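Local structure of putative cellulase CEL6 (Mycobacterium tuberculosis, 1UP3) at residues A[40-45]-A[72-77]; A[57-61]-A[107-113]. The protein probably hydrolyses internal beta-1,4-glucosidic bonds of cellulose, as a family 6 glycoside hydrolase of the endoglucanase type. All coordinates share one frame; numbering follows the deposited sequence. Where two conformers were deposited one is given.

Contact 1 (A[40-45]-A[72-77]); sequences QSYWLD and VLTLYG
Strand 42-44, helix 50-66 and strand 72-75 form a beta-alpha-beta unit of the parallel sheet, and the contact pairs its two strands, with 42-44 at the sheet's outer edge. Their short axes run in the same direction at 29° to each other. Tyr42 N donates to Val72 O, Thr74 N to Tyr42 O, Leu44 N to Thr74 O, and Tyr76 N to Leu44 O. This last bond (2.8 Å) extends the pairing past Leu44 and Leu75.

On one face of the sheet Trp43 and Thr74 lie side by side. The methyl CG2 of Thr74 sits 3.6 Å from the centroid of the six-membered ring of Trp43, only 8° off its normal, a CH-pi contact over the ring centre. Beta-branched threonine suits this place: with CG2 anti to the backbone N, OG1 lies beside that N and donates to Ser41 OG (2.8 Å). Ile260 O bonds to Ser41 OG as a second partner and to Trp43 NE1. The far rim of the indole, led by CZ3, meets the face of Tyr76 in a T-shaped stack, planes at 89° and centroids 5.1 Å apart.

The other face carries Tyr42, Leu44, Leu73 and Leu75 and is apolar where they meet. Leu73 CD2 lies 4.0 Å from Leu44 CD1 and also touches Tyr42 CD2, while Leu44 CD1 reaches Leu75 CD2. Branched leucines suit this face: Leu44 packs on Val57 and Trp100, Leu73 on Tyr60 and Thr61, and Leu75 on Trp100 and Ile101. Beyond the strand ends Asp45 forms a salt bridge with Arg81, and the ring of Tyr76 lies near a bound glucose unit. A glycan beside the C-terminal strand ends is typical of the distorted beta/alpha barrel of family 6 glycoside hydrolases.

Contact 2 (A[57-61]-A[107-113]); sequences VARYT and GLGSSPA
Two neighbouring helices of the alpha/beta fold, 50-66 and 94-108, meet where Val57, Ala58 and Thr61 face Gly107 and Leu108 at the C-terminal end of the second helix; the chain then turns back into strand 113-117.

The apolar contacts come first. Val57 CG1 packs against Leu108 CD2 at 3.6 Å, and the same leucine methyl lies 4.0 Å from Thr61 CG2, which approaches nearly at a right angle. Leu108 therefore presents one branch to two successive turns of the helix. The methyl of Thr61 also faces Ala113 CB, where the small side chain suits the buried start of strand 113-117.

Backbone packing is closest at Gly107, whose CA is 4.6 Å from Ala58 CA. A CB here would point at the opposing helix and come tight against Val57 CB, so glycine fits the site. Its carbonyl O lies 3.5 Å from Ala58 CA, a CA-H...O contact. After the helix, Gly109, second residue of the type II' turn from Leu108 to Ser111, has a positive phi of 55°; the turn is closed by Ser111 N bonding to Leu108 O.

The polar contacts centre on Thr61 and one water. Thr61 OG1 stands between its own backbone N and carbonyl carbon (chi1 61°), a position from which it donates back to Val57 O; that oxygen also accepts from Thr61 N. Between the helix and the segment leading into the strand, a single water bridges the two main chains, giving one hydrogen to Thr61 O and the other to Pro112 O at 2.7 Å.

The two contacts lie 13 Å apart between centres and alternate along the chain: strand 42-44, helix 50-66, strand 72-75, then the end of helix 94-108 and the start of strand 113-117. Helix 50-66 is the connection between the two strands of contact 1 and itself supplies one half of contact 2. It packs on the sheet through Leu44 CD1 against Val57 CG2 (3.7 Å), Leu73 CD1 against Thr61 CG2, and the stacked rings of Tyr42 and Tyr60. Contact 1 thus joins neighbouring strands, and contact 2 joins helix 50-66 to the end of helix 94-108 and to the chain leading into strand 113-117, so consecutive beta-alpha units are tied together in both layers.

Contact 1 (A[40-45]-A[72-77])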
loop_
_atom_site.group_PDB
_atom_site.type_symbol
_atom_site.label_atom_id
_atom_site.label_comp_id
_atom_site.label_asym_id
_atom_site.label_seq_id
_atom_site.Cartn_x
_atom_site.Cartn_y
_atom_site.Cartn_z
ATOM N N GLN A 40 1.912 7.583 6.786
ATOM C CA GLN A 40 2.137 6.757 5.593
ATOM C C GLN A 40 1.519 5.370 5.829
ATOM O O GLN A 40 0.413 5.293 6.311
ATOM C CB GLN A 40 3.619 6.816 5.172
ATOM C CG GLN A 40 3.956 8.255 4.776
ATOM C CD GLN A 40 5.438 8.580 4.762
ATOM O OE1 GLN A 40 6.227 7.805 4.274
ATOM N NE2 GLN A 40 5.798 9.743 5.278
ATOM N N SER A 41 2.168 4.292 5.444
ATOM C CA SER A 41 1.742 2.948 5.883
ATOM C C SER A 41 2.993 2.203 6.256
ATOM O O SER A 41 4.096 2.524 5.769
ATOM C CB SER A 41 0.985 2.158 4.802
ATOM O OG SER A 41 1.869 1.724 3.777
ATOM N N TYR A 42 2.848 1.200 7.112
ATOM C CA TYR A 42 3.957 0.384 7.590
ATOM C C TYR A 42 3.927 -0.947 6.838
ATOM O O TYR A 42 2.980 -1.685 6.932
ATOM C CB TYR A 42 3.808 0.194 9.108
ATOM C CG TYR A 42 5.003 -0.461 9.762
ATOM C CD1 TYR A 42 6.141 0.279 10.060
ATOM C CD2 TYR A 42 4.992 -1.786 10.095
ATOM C CE1 TYR A 42 7.249 -0.299 10.668
ATOM C CE2 TYR A 42 6.108 -2.383 10.710
ATOM C CZ TYR A 42 7.222 -1.637 10.981
ATOM O OH TYR A 42 8.335 -2.232 11.570
ATOM N N TRP A 43 5.003 -1.239 6.094
ATOM C CA TRP A 43 5.033 -2.399 5.223
ATOM C C TRP A 43 5.632 -3.592 5.953
ATOM O O TRP A 43 6.739 -3.469 6.540
ATOM C CB TRP A 43 5.873 -2.104 3.995
ATOM C CG TRP A 43 5.270 -1.116 3.018
ATOM C CD1 TRP A 43 4.882 0.162 3.269
ATOM C CD2 TRP A 43 4.913 -1.374 1.666
ATOM N NE1 TRP A 43 4.369 0.734 2.121
ATOM C CE2 TRP A 43 4.369 -0.198 1.126
ATOM C CE3 TRP A 43 5.036 -2.497 0.831
ATOM C CZ2 TRP A 43 3.931 -0.102 -0.186
ATOM C CZ3 TRP A 43 4.620 -2.402 -0.475
ATOM C CH2 TRP A 43 4.058 -1.202 -0.980
ATOM N N LEU A 44 4.958 -4.734 5.865
ATOM C CA LEU A 44 5.421 -5.993 6.466
ATOM C C LEU A 44 5.647 -7.037 5.369
ATOM O O LEU A 44 4.879 -7.137 4.417
ATOM C CB LEU A 44 4.378 -6.502 7.418
ATOM C CG LEU A 44 4.025 -5.550 8.558
ATOM C CD1 LEU A 44 2.829 -6.120 9.332
ATOM C CD2 LEU A 44 5.224 -5.346 9.447
ATOM N N ASP A 45 6.709 -7.799 5.511
ATOM C CA ASP A 45 7.003 -8.891 4.606
ATOM C C ASP A 45 7.701 -10.048 5.302
ATOM O O ASP A 45 7.562 -10.211 6.497
ATOM C CB ASP A 45 7.735 -8.371 3.378
ATOM C CG ASP A 45 9.131 -7.857 3.666
ATOM O OD1 ASP A 45 9.608 -7.941 4.828
ATOM O OD2 ASP A 45 9.842 -7.349 2.740
ATOM N N VAL A 72 -2.061 2.233 9.522
ATOM C CA VAL A 72 -2.197 1.656 8.173
ATOM C C VAL A 72 -1.019 0.723 7.973
ATOM O O VAL A 72 0.160 1.137 8.131
ATOM C CB VAL A 72 -2.200 2.730 7.064
ATOM C CG1 VAL A 72 -2.473 2.098 5.741
ATOM C CG2 VAL A 72 -3.227 3.873 7.364
ATOM N N LEU A 73 -1.339 -0.547 7.711
ATOM C CA LEU A 73 -0.360 -1.603 7.522
ATOM C C LEU A 73 -0.502 -2.108 6.083
ATOM O O LEU A 73 -1.622 -2.298 5.608
ATOM C CB LEU A 73 -0.586 -2.745 8.507
ATOM C CG LEU A 73 -0.295 -2.276 9.945
ATOM C CD1 LEU A 73 -1.280 -2.891 10.853
ATOM C CD2 LEU A 73 1.090 -2.644 10.368
ATOM N N THR A 74 0.631 -2.348 5.433
ATOM C CA THR A 74 0.669 -2.937 4.101
ATOM C C THR A 74 1.299 -4.314 4.147
ATOM O O THR A 74 2.423 -4.447 4.607
ATOM C CB THR A 74 1.419 -2.029 3.185
ATOM O OG1 THR A 74 0.716 -0.771 3.113
ATOM C CG2 THR A 74 1.438 -2.594 1.735
ATOM N N LEU A 75 0.561 -5.330 3.730
ATOM C CA LEU A 75 1.092 -6.689 3.709
ATOM C C LEU A 75 1.704 -6.958 2.348
ATOM O O LEU A 75 1.028 -6.874 1.336
ATOM C CB LEU A 75 -0.021 -7.702 4.040
ATOM C CG LEU A 75 -0.734 -7.474 5.378
ATOM C CD1 LEU A 75 -1.750 -8.588 5.623
ATOM C CD2 LEU A 75 0.226 -7.386 6.565
ATOM N N TYR A 76 2.977 -7.338 2.319
ATOM C CA TYR A 76 3.706 -7.493 1.048
ATOM C C TYR A 76 4.608 -8.728 1.131
ATOM O O TYR A 76 5.839 -8.626 1.057
ATOM C CB TYR A 76 4.496 -6.198 0.776
ATOM C CG TYR A 76 5.074 -5.999 -0.618
ATOM C CD1 TYR A 76 4.280 -6.207 -1.736
ATOM C CD2 TYR A 76 6.366 -5.544 -0.790
ATOM C CE1 TYR A 76 4.766 -6.011 -3.036
ATOM C CE2 TYR A 76 6.890 -5.318 -2.069
ATOM C CZ TYR A 76 6.079 -5.527 -3.184
ATOM O OH TYR A 76 6.599 -5.323 -4.460
ATOM N N GLY A 77 3.984 -9.878 1.366
ATOM C CA GLY A 77 4.694 -11.141 1.570
ATOM C C GLY A 77 4.327 -12.249 0.593
ATOM O O GLY A 77 4.755 -13.390 0.808
#

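Contact 2 (A[57-61]-A[107-113])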
loop_
_atom_site.group_PDB
_atom_site.type_symbol
_atom_site.label_atom_id
_atom_site.label_comp_id
_atom_site.label_asym_id
_atom_site.label_seq_id
_atom_site.Cartn_x
_atom_site.Cartn_y
_atom_site.Cartn_z
ATOM N N VAL A 57 2.825 -6.588 15.006
ATOM C CA VAL A 57 1.549 -5.977 14.640
ATOM C C VAL A 57 0.825 -5.456 15.879
ATOM O O VAL A 57 0.298 -4.337 15.841
ATOM C CB VAL A 57 0.675 -6.961 13.841
ATOM C CG1 VAL A 57 -0.772 -6.492 13.721
ATOM C CG2 VAL A 57 1.302 -7.196 12.489
ATOM N N ALA A 58 0.821 -6.234 16.968
ATOM C CA ALA A 58 0.157 -5.781 18.190
ATOM C C ALA A 58 0.831 -4.501 18.723
ATOM O O ALA A 58 0.144 -3.575 19.204
ATOM C CB ALA A 58 0.178 -6.842 19.243
ATOM N N ARG A 59 2.146 -4.429 18.632
ATOM C CA ARG A 59 2.913 -3.262 19.088
ATOM C C ARG A 59 2.507 -2.046 18.273
ATOM O O ARG A 59 2.238 -0.979 18.811
ATOM C CB ARG A 59 4.422 -3.525 18.916
ATOM C CG ARG A 59 5.322 -2.404 19.300
ATOM C CD ARG A 59 6.782 -2.752 19.062
ATOM N NE ARG A 59 7.658 -1.664 19.442
ATOM C CZ ARG A 59 7.928 -0.637 18.661
ATOM N NH1 ARG A 59 7.406 -0.559 17.451
ATOM N NH2 ARG A 59 8.734 0.319 19.083
ATOM N N TYR A 60 2.472 -2.204 16.959
ATOM C CA TYR A 60 2.199 -1.061 16.076
ATOM C C TYR A 60 0.753 -0.569 16.230
ATOM O O TYR A 60 0.514 0.659 16.364
ATOM C CB TYR A 60 2.498 -1.435 14.618
ATOM C CG TYR A 60 2.587 -0.218 13.714
ATOM C CD1 TYR A 60 3.799 0.458 13.543
ATOM C CD2 TYR A 60 1.515 0.196 12.968
ATOM C CE1 TYR A 60 3.890 1.545 12.715
ATOM C CE2 TYR A 60 1.612 1.299 12.121
ATOM C CZ TYR A 60 2.796 1.962 12.016
ATOM O OH TYR A 60 2.931 3.045 11.154
ATOM N N THR A 61 -0.198 -1.489 16.254
ATOM C CA THR A 61 -1.607 -1.095 16.369
ATOM C C THR A 61 -1.890 -0.513 17.764
ATOM O O THR A 61 -2.662 0.426 17.936
ATOM C CB THR A 61 -2.587 -2.204 16.033
ATOM O OG1 THR A 61 -2.429 -3.307 16.907
ATOM C CG2 THR A 61 -2.344 -2.755 14.641
ATOM N N GLY A 107 -2.183 -10.891 15.976
ATOM C CA GLY A 107 -1.698 -9.653 16.519
ATOM C C GLY A 107 -2.680 -8.503 16.401
ATOM O O GLY A 107 -2.648 -7.592 17.213
ATOM N N LEU A 108 -3.549 -8.532 15.394
ATOM C CA LEU A 108 -4.594 -7.515 15.256
ATOM C C LEU A 108 -5.622 -7.601 16.386
ATOM O O LEU A 108 -6.077 -6.575 16.871
ATOM C CB LEU A 108 -5.325 -7.632 13.923
ATOM C CG LEU A 108 -4.516 -7.212 12.676
ATOM C CD1 LEU A 108 -5.283 -7.569 11.415
ATOM C CD2 LEU A 108 -4.176 -5.726 12.670
ATOM N N GLY A 109 -6.004 -8.808 16.775
ATOM C CA GLY A 109 -7.073 -9.013 17.745
ATOM C C GLY A 109 -8.329 -8.304 17.282
ATOM O O GLY A 109 -8.829 -8.575 16.188
ATOM N N SER A 110 -8.840 -7.411 18.133
ATOM C CA SER A 110 -10.007 -6.608 17.805
ATOM C C SER A 110 -9.644 -5.140 17.644
ATOM O O SER A 110 -10.526 -4.274 17.730
ATOM C CB SER A 110 -11.096 -6.788 18.876
ATOM O OG SER A 110 -11.719 -8.056 18.739
ATOM N N SER A 111 -8.354 -4.859 17.385
ATOM C CA SER A 111 -7.874 -3.480 17.334
ATOM C C SER A 111 -8.127 -2.809 15.992
ATOM O O SER A 111 -8.145 -3.482 14.936
ATOM C CB SER A 111 -6.400 -3.422 17.670
ATOM O OG SER A 111 -6.188 -4.006 18.947
ATOM N N PRO A 112 -8.330 -1.480 16.010
ATOM C CA PRO A 112 -8.524 -0.739 14.756
ATOM C C PRO A 112 -7.274 -0.790 13.890
ATOM O O PRO A 112 -6.159 -0.628 14.385
ATOM C CB PRO A 112 -8.750 0.698 15.221
ATOM C CG PRO A 112 -9.202 0.557 16.578
ATOM C CD PRO A 112 -8.445 -0.568 17.168
ATOM N N ALA A 113 -7.458 -1.046 12.601
ATOM C CA ALA A 113 -6.350 -1.013 11.651
ATOM C C ALA A 113 -6.917 -0.893 10.246
ATOM O O ALA A 113 -8.022 -1.371 9.969
ATOM C CB ALA A 113 -5.437 -2.268 11.758
HETATM O O HOH W 1 -5.293 0.626 16.626
#